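Side-chain contacts in fibronectin type-III domain-containing protein (Caldanaerobacter subterraneus subsp. tengcongensis, PDB 7JGU), which is of unknown function but probably plays a structural role, this piece being a variant of a fibronectin type III-like domain known for extreme thermal stability: residues H20-T25 / Y67-I72; Y35-V40 / L54-T59; S43-I48 / F82-S87. All blocks are in the same frame, centred on the assembly; numbering follows the deposited sequence.

How the contacts relate
All three contacts lie within one fibronectin type III domain and illustrate how a β-sandwich divides its packing between inside and outside. Contacts 1 and 2 are interior and bridge the two sheets: both use the three-stranded sheet (strands 21-25 and 55-58, neighbours there) and the four-stranded one (strands 66-75 and 34-41, also neighbours). Contact 1 is the more deeply buried, aliphatic methyls against a phenylalanine; contact 2 is partly buried and brings in tyrosines. Contact 3 stays within the four-stranded sheet, linking its two outermost strands, 44-51 and 78-88, across its outer, solvent-facing side, where an edge-to-face aromatic pair takes the place of the aliphatic-on-aromatic packing of the interior.

Contact 1: H20-T25 / Y67-I72; sequences HTLLLT and YTFALI. Unlike the reference sequence in segment 20-25: L23 (reference Arg), T25 (reference Arg). Unlike the reference sequence in segment 67-72: I72 (reference Arg).
L24 and F69 meet as methyl over ring, a worked example of how two β-sheets share an apolar interior. CD2 of L24 sits above one face of the F69 ring, 4.2 Å from its centroid and 24° off the ring normal, a CH-π contact. It is displaced toward the root of the ring, coming within 3.8 Å of F69 CG. The other branch follows one side of the ring, L24 CD1 being 4.0 Å from F69 CE2. L22 approaches the same ring differently, its CD1 lying in the ring plane at the edge, 4.0 Å from CE2 of F69. That methyl is shared, since L22 CD1 is also 3.9 Å from Y67 CB. The F69 torsion helps place the ring within reach of both leucines: with CG anti to the carbonyl carbon (chi1 -59°), it leans back along its strand toward Y67. Replacing F69 by alanine would remove the ring, which would probably open a gap between the sheets and strip L24 of its CH-π partner. Beyond the apolar contact, Y67 OH is hydrogen-bonded to the backbone N of S62, the tyrosine corner that recurs in Greek-key sandwiches. The axes of strands 21-25 and 67-72 come within 10.0 Å and cross at -30°, the face-to-face core packing of the fibronectin type III fold.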
# COMPACT_ATOMS: atom_id res chain seq x y z
N HIS A 20 -0.75 -3.61 15.78
CA HIS A 20 -1.67 -2.55 15.39
C HIS A 20 -1.18 -1.76 14.19
O HIS A 20 -1.78 -0.75 13.83
CB HIS A 20 -1.87 -1.59 16.56
CG HIS A 20 -2.64 -2.20 17.69
ND1 HIS A 20 -2.05 -2.89 18.71
CD2 HIS A 20 -3.97 -2.24 17.92
CE1 HIS A 20 -2.98 -3.32 19.55
NE2 HIS A 20 -4.16 -2.93 19.10
N THR A 21 -0.09 -2.19 13.57
CA THR A 21 0.55 -1.42 12.52
C THR A 21 1.11 -2.39 11.51
O THR A 21 1.58 -3.47 11.86
CB THR A 21 1.74 -0.62 13.10
OG1 THR A 21 1.35 0.04 14.31
CG2 THR A 21 2.25 0.39 12.10
N LEU A 22 1.08 -1.98 10.24
CA LEU A 22 1.76 -2.69 9.17
C LEU A 22 2.59 -1.70 8.37
O LEU A 22 2.19 -0.54 8.21
CB LEU A 22 0.77 -3.39 8.24
CG LEU A 22 0.06 -4.60 8.87
CD1 LEU A 22 -1.09 -5.07 7.99
CD2 LEU A 22 1.05 -5.72 9.13
N LEU A 23 3.72 -2.16 7.85
CA LEU A 23 4.61 -1.35 7.04
C LEU A 23 4.49 -1.79 5.60
O LEU A 23 4.79 -2.94 5.26
CB LEU A 23 6.05 -1.48 7.52
CG LEU A 23 7.08 -0.75 6.67
CD1 LEU A 23 6.79 0.73 6.58
CD2 LEU A 23 8.46 -0.94 7.25
N LEU A 24 3.99 -0.92 4.77
CA LEU A 24 3.91 -1.17 3.34
C LEU A 24 5.15 -0.61 2.66
O LEU A 24 5.59 0.49 2.97
CB LEU A 24 2.69 -0.46 2.76
CG LEU A 24 1.34 -1.14 2.97
CD1 LEU A 24 1.09 -1.49 4.43
CD2 LEU A 24 0.23 -0.27 2.42
N THR A 25 5.69 -1.36 1.71
CA THR A 25 6.82 -0.87 0.94
C THR A 25 6.70 -1.35 -0.49
O THR A 25 6.03 -2.34 -0.78
CB THR A 25 8.16 -1.29 1.53
OG1 THR A 25 9.20 -0.50 0.93
CG2 THR A 25 8.44 -2.74 1.23
N TYR A 67 -5.03 -8.10 6.40
CA TYR A 67 -5.28 -6.86 5.68
C TYR A 67 -4.72 -6.99 4.27
O TYR A 67 -3.60 -7.44 4.07
CB TYR A 67 -4.62 -5.68 6.38
CG TYR A 67 -5.35 -5.28 7.64
CD1 TYR A 67 -6.49 -4.50 7.58
CD2 TYR A 67 -4.90 -5.69 8.88
CE1 TYR A 67 -7.16 -4.12 8.73
CE2 TYR A 67 -5.57 -5.32 10.02
CZ TYR A 67 -6.70 -4.55 9.94
OH TYR A 67 -7.36 -4.19 11.10
N THR A 68 -5.50 -6.52 3.32
CA THR A 68 -5.09 -6.44 1.93
C THR A 68 -5.14 -4.99 1.51
O THR A 68 -6.12 -4.29 1.80
CB THR A 68 -5.99 -7.30 1.04
OG1 THR A 68 -5.94 -8.66 1.49
CG2 THR A 68 -5.53 -7.24 -0.40
N PHE A 69 -4.10 -4.57 0.80
CA PHE A 69 -3.97 -3.20 0.33
C PHE A 69 -3.79 -3.17 -1.17
O PHE A 69 -3.26 -4.10 -1.75
CB PHE A 69 -2.78 -2.50 1.00
CG PHE A 69 -2.88 -2.45 2.50
CD1 PHE A 69 -3.59 -1.44 3.11
CD2 PHE A 69 -2.33 -3.44 3.29
CE1 PHE A 69 -3.72 -1.40 4.49
CE2 PHE A 69 -2.46 -3.40 4.67
CZ PHE A 69 -3.14 -2.38 5.26
N ALA A 70 -4.21 -2.07 -1.77
CA ALA A 70 -4.04 -1.80 -3.19
C ALA A 70 -3.21 -0.53 -3.34
O ALA A 70 -3.35 0.41 -2.57
CB ALA A 70 -5.36 -1.65 -3.91
N LEU A 71 -2.32 -0.53 -4.32
CA LEU A 71 -1.37 0.54 -4.55
C LEU A 71 -1.40 0.93 -6.01
O LEU A 71 -1.49 0.07 -6.88
CB LEU A 71 0.02 0.02 -4.21
CG LEU A 71 1.21 0.92 -4.45
CD1 LEU A 71 1.27 2.06 -3.44
CD2 LEU A 71 2.49 0.09 -4.37
N ILE A 72 -1.34 2.24 -6.25
CA ILE A 72 -1.14 2.79 -7.59
C ILE A 72 -0.01 3.80 -7.55
O ILE A 72 0.26 4.43 -6.51
CB ILE A 72 -2.38 3.45 -8.19
CG1 ILE A 72 -3.12 4.29 -7.14
CG2 ILE A 72 -3.29 2.41 -8.74
CD1 ILE A 72 -4.08 5.32 -7.74

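Contact 2: Y35-V40 / L54-T59; sequences YEIYLV and LEYYVT
Across the sandwich, I37 faces Y56 with 8.9 Å between their CA atoms, and Y35 pairs with L54 at a CA-CA distance of 8.2 Å, spacings that side chains, not backbone bonds, must fill. The I37 side chain does so by stretching out. Its CG1 lies anti to the carbonyl carbon, and the chain continues extended (chi2 162°), which delivers CD1 to the opposite sheet, 3.6 Å from Y56 CB. The same methyl rests near the root of the tyrosine ring, 3.8 Å from Y56 CG, so the contact is with CB and the near end of the ring, approached obliquely. From there the phenol heads away from I37; Y56 also touches A49 of strand 44-51.

The second pair meets at the other end of a tyrosine. L54 turns one branch toward Y35: its CD2 is 3.6 Å from Y35 OH and 3.8 Å from Y35 CE1, approaching the ring obliquely at its phenol end. The hydroxyl itself has a polar partner elsewhere, a weak hydrogen bond with the backbone N of T29. L54, although in a loop, is tied down by its carbonyl O, which accepts a hydrogen bond from OG1 of T25 (arginine in the reference sequence).

W26, just after strand 21-25, touches members of both pairs: I37, L54 and Y56, and its ring meets that of Y35 with the planes at about 55°. Side chains from both sheets gathered round a tryptophan that follows the second strand are characteristic of the hydrophobic core of fibronectin type III domains.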
# COMPACT_ATOMS: atom_id res chain seq x y z
N TYR A 35 2.31 8.02 -4.93
CA TYR A 35 1.65 6.74 -4.81
C TYR A 35 0.43 6.91 -3.92
O TYR A 35 0.43 7.74 -3.01
CB TYR A 35 2.59 5.71 -4.18
CG TYR A 35 3.90 5.57 -4.90
CD1 TYR A 35 4.98 6.38 -4.58
CD2 TYR A 35 4.06 4.66 -5.92
CE1 TYR A 35 6.19 6.27 -5.26
CE2 TYR A 35 5.27 4.54 -6.59
CZ TYR A 35 6.32 5.35 -6.27
OH TYR A 35 7.53 5.23 -6.94
N GLU A 36 -0.60 6.12 -4.19
CA GLU A 36 -1.81 6.15 -3.40
C GLU A 36 -2.15 4.74 -2.95
O GLU A 36 -2.08 3.80 -3.73
CB GLU A 36 -2.98 6.75 -4.19
CG GLU A 36 -4.14 7.21 -3.34
CD GLU A 36 -5.05 8.20 -4.04
OE1 GLU A 36 -4.72 8.68 -5.14
OE2 GLU A 36 -6.12 8.50 -3.46
N ILE A 37 -2.50 4.61 -1.68
CA ILE A 37 -2.77 3.35 -1.03
C ILE A 37 -4.22 3.29 -0.62
O ILE A 37 -4.76 4.24 -0.05
CB ILE A 37 -1.90 3.22 0.23
CG1 ILE A 37 -0.42 3.42 -0.10
CG2 ILE A 37 -2.19 1.92 0.95
CD1 ILE A 37 0.41 3.75 1.14
N TYR A 38 -4.82 2.13 -0.84
CA TYR A 38 -6.19 1.83 -0.47
C TYR A 38 -6.23 0.56 0.36
O TYR A 38 -5.44 -0.35 0.16
CB TYR A 38 -7.05 1.61 -1.71
CG TYR A 38 -7.08 2.81 -2.63
CD1 TYR A 38 -6.05 3.04 -3.52
CD2 TYR A 38 -8.13 3.71 -2.59
CE1 TYR A 38 -6.06 4.13 -4.35
CE2 TYR A 38 -8.16 4.82 -3.43
CZ TYR A 38 -7.11 5.02 -4.31
OH TYR A 38 -7.12 6.09 -5.16
N LEU A 39 -7.20 0.50 1.27
CA LEU A 39 -7.55 -0.71 1.97
C LEU A 39 -8.61 -1.46 1.17
O LEU A 39 -9.60 -0.87 0.73
CB LEU A 39 -8.13 -0.34 3.33
CG LEU A 39 -8.63 -1.52 4.16
CD1 LEU A 39 -7.46 -2.37 4.58
CD2 LEU A 39 -9.41 -1.04 5.37
N VAL A 40 -8.40 -2.75 0.97
CA VAL A 40 -9.39 -3.60 0.33
C VAL A 40 -10.31 -4.10 1.44
O VAL A 40 -9.89 -4.89 2.29
CB VAL A 40 -8.72 -4.74 -0.43
CG1 VAL A 40 -9.74 -5.54 -1.19
CG2 VAL A 40 -7.66 -4.20 -1.37
N LEU A 54 8.59 5.58 -0.61
CA LEU A 54 8.50 4.18 -1.02
C LEU A 54 8.08 3.27 0.11
O LEU A 54 8.18 2.05 -0.01
CB LEU A 54 9.83 3.73 -1.60
CG LEU A 54 10.36 4.56 -2.76
CD1 LEU A 54 11.68 3.98 -3.27
CD2 LEU A 54 9.34 4.63 -3.88
N GLU A 55 7.58 3.84 1.20
CA GLU A 55 7.04 3.05 2.28
C GLU A 55 6.01 3.87 3.03
O GLU A 55 5.99 5.10 2.93
CB GLU A 55 8.13 2.59 3.24
CG GLU A 55 8.79 3.71 4.02
CD GLU A 55 9.70 3.22 5.14
OE1 GLU A 55 10.10 2.03 5.12
OE2 GLU A 55 10.03 4.02 6.05
N TYR A 56 5.16 3.18 3.79
CA TYR A 56 4.13 3.87 4.55
C TYR A 56 3.67 2.99 5.69
O TYR A 56 3.37 1.82 5.48
CB TYR A 56 2.92 4.22 3.64
CG TYR A 56 2.00 5.24 4.27
CD1 TYR A 56 2.24 6.60 4.10
CD2 TYR A 56 0.91 4.86 5.03
CE1 TYR A 56 1.42 7.55 4.67
CE2 TYR A 56 0.09 5.81 5.63
CZ TYR A 56 0.37 7.16 5.45
OH TYR A 56 -0.44 8.10 6.03
N TYR A 57 3.59 3.56 6.88
CA TYR A 57 3.08 2.85 8.05
C TYR A 57 1.57 3.05 8.15
O TYR A 57 1.10 4.18 8.25
CB TYR A 57 3.72 3.39 9.32
CG TYR A 57 5.13 2.96 9.54
CD1 TYR A 57 5.42 1.77 10.20
CD2 TYR A 57 6.18 3.74 9.11
CE1 TYR A 57 6.72 1.38 10.42
CE2 TYR A 57 7.48 3.37 9.32
CZ TYR A 57 7.75 2.18 9.98
OH TYR A 57 9.04 1.79 10.20
N VAL A 58 0.82 1.96 8.08
CA VAL A 58 -0.62 1.99 8.29
C VAL A 58 -0.86 1.64 9.74
O VAL A 58 -0.50 0.56 10.20
CB VAL A 58 -1.36 1.05 7.33
CG1 VAL A 58 -2.85 1.09 7.59
CG2 VAL A 58 -1.03 1.40 5.88
N THR A 59 -1.47 2.57 10.45
CA THR A 59 -1.59 2.48 11.89
C THR A 59 -3.04 2.26 12.29
O THR A 59 -3.95 2.27 11.46
CB THR A 59 -1.10 3.78 12.55
OG1 THR A 59 -1.89 4.87 12.05
CG2 THR A 59 0.36 4.03 12.24

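Contact 3: S43-I48 / F82-S87; sequences STYKFI and FVTASS
Y45 lays its ring edge on the face of F82, and following its side chain outward explains how an exposed aromatic pair is built. The CB atom points toward segment 82-87 and sets the direction without itself touching it. At CG the ring takes an uncommon turn: chi2 is 1°, so the ring plane holds the CA atom, with CD1 folded back beside CA and the CD2-CE2 edge directed away from it, down onto F82. CD2 is the first atom to arrive, 3.7 Å from F82 CE1. The next, CE2, makes the main contact: it stands over the centre of the phenylalanine ring, 3.5 Å above the plane, and is 3.5 Å from F82 CD1. Seen as a pair of rings, this is a T-shaped, edge-to-face stack, with centroids 4.9 Å apart and planes at 67°; the C-H at CE2 points into the π face of F82, while CD2 lies over its CE1-CZ side. Past the ring, Y45 OH lies over the start of the neighbouring side chains, 4.2 Å from F82 CB and 4.0 Å from T84 CG2. That methyl stands anti to the carbonyl carbon of T84, and it meets the phenol end at about a right angle.

The whole cluster is open to the surface, and the F82 side chain is about 4 Å from a bound pentaethylene glycol, probably carried over from the crystallisation liquor. Strands 44-51 and 78-88 are the two outermost of the four-stranded sheet and share no backbone pairing. Y45 therefore reaches over the strands between them, resting on Y38 and V40 of strand 34-41 and on A70 of strand 66-75, while F82 packs on I72, a substituted position (arginine in the reference), and T84 on A70 beside it.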
# COMPACT_ATOMS: atom_id res chain seq x y z
N SER A 43 -14.56 -5.95 -0.34
CA SER A 43 -14.34 -6.04 -1.79
C SER A 43 -14.51 -4.69 -2.50
O SER A 43 -14.87 -4.64 -3.69
CB SER A 43 -15.19 -7.14 -2.43
OG SER A 43 -14.65 -8.43 -2.14
N THR A 44 -14.25 -3.61 -1.77
CA THR A 44 -14.14 -2.27 -2.31
C THR A 44 -12.79 -1.72 -1.88
O THR A 44 -12.11 -2.29 -1.03
CB THR A 44 -15.26 -1.36 -1.80
OG1 THR A 44 -14.98 -0.97 -0.45
CG2 THR A 44 -16.60 -2.07 -1.84
N TYR A 45 -12.38 -0.62 -2.51
CA TYR A 45 -11.15 0.07 -2.15
C TYR A 45 -11.51 1.32 -1.36
O TYR A 45 -12.33 2.12 -1.81
CB TYR A 45 -10.41 0.50 -3.42
CG TYR A 45 -9.74 -0.60 -4.22
CD1 TYR A 45 -9.80 -1.94 -3.85
CD2 TYR A 45 -9.03 -0.28 -5.35
CE1 TYR A 45 -9.15 -2.93 -4.59
CE2 TYR A 45 -8.40 -1.25 -6.10
CZ TYR A 45 -8.45 -2.56 -5.72
OH TYR A 45 -7.79 -3.51 -6.48
N LYS A 46 -10.88 1.49 -0.21
CA LYS A 46 -11.09 2.64 0.66
C LYS A 46 -9.77 3.37 0.84
O LYS A 46 -8.77 2.77 1.23
CB LYS A 46 -11.66 2.19 2.00
CG LYS A 46 -12.98 1.43 1.85
CD LYS A 46 -13.60 1.02 3.18
CE LYS A 46 -14.94 0.33 2.96
NZ LYS A 46 -15.53 -0.21 4.21
N PHE A 47 -9.75 4.66 0.53
CA PHE A 47 -8.53 5.43 0.58
C PHE A 47 -7.88 5.39 1.95
O PHE A 47 -8.55 5.57 2.97
CB PHE A 47 -8.85 6.89 0.24
CG PHE A 47 -7.70 7.82 0.47
CD1 PHE A 47 -6.68 7.93 -0.47
CD2 PHE A 47 -7.59 8.55 1.65
CE1 PHE A 47 -5.61 8.78 -0.26
CE2 PHE A 47 -6.52 9.38 1.87
CZ PHE A 47 -5.53 9.51 0.92
N ILE A 48 -6.57 5.20 1.97
CA ILE A 48 -5.76 5.26 3.17
C ILE A 48 -4.83 6.48 3.18
O ILE A 48 -4.82 7.25 4.13
CB ILE A 48 -4.96 3.95 3.38
CG1 ILE A 48 -5.91 2.79 3.65
CG2 ILE A 48 -3.99 4.13 4.54
CD1 ILE A 48 -6.58 2.80 5.02
N PHE A 82 -3.56 -0.96 -10.67
CA PHE A 82 -3.47 -1.31 -9.26
C PHE A 82 -2.70 -2.61 -9.05
O PHE A 82 -2.83 -3.56 -9.84
CB PHE A 82 -4.87 -1.55 -8.69
CG PHE A 82 -5.67 -0.32 -8.46
CD1 PHE A 82 -5.52 0.42 -7.30
CD2 PHE A 82 -6.60 0.09 -9.39
CE1 PHE A 82 -6.27 1.56 -7.09
CE2 PHE A 82 -7.35 1.22 -9.18
CZ PHE A 82 -7.19 1.95 -8.02
N VAL A 83 -1.97 -2.67 -7.94
CA VAL A 83 -1.33 -3.90 -7.47
C VAL A 83 -1.72 -4.08 -6.02
O VAL A 83 -1.92 -3.11 -5.30
CB VAL A 83 0.20 -3.88 -7.63
CG1 VAL A 83 0.53 -3.65 -9.06
CG2 VAL A 83 0.84 -2.82 -6.77
N THR A 84 -1.85 -5.33 -5.59
CA THR A 84 -2.27 -5.62 -4.22
C THR A 84 -1.24 -6.47 -3.48
O THR A 84 -0.43 -7.16 -4.08
CB THR A 84 -3.65 -6.28 -4.15
OG1 THR A 84 -3.61 -7.55 -4.83
CG2 THR A 84 -4.73 -5.39 -4.74
N ALA A 85 -1.33 -6.41 -2.16
CA ALA A 85 -0.49 -7.21 -1.29
C ALA A 85 -1.20 -7.34 0.04
O ALA A 85 -2.03 -6.51 0.40
CB ALA A 85 0.89 -6.58 -1.09
N SER A 86 -0.84 -8.38 0.80
CA SER A 86 -1.53 -8.69 2.03
C SER A 86 -0.55 -9.08 3.12
O SER A 86 0.54 -9.57 2.83
CB SER A 86 -2.48 -9.89 1.86
OG SER A 86 -3.49 -9.64 0.92
N SER A 87 -0.98 -8.92 4.37
CA SER A 87 -0.32 -9.55 5.50
C SER A 87 -1.30 -9.57 6.67
O SER A 87 -2.45 -9.15 6.54
CB SER A 87 1.00 -8.90 5.89
OG SER A 87 1.71 -9.74 6.80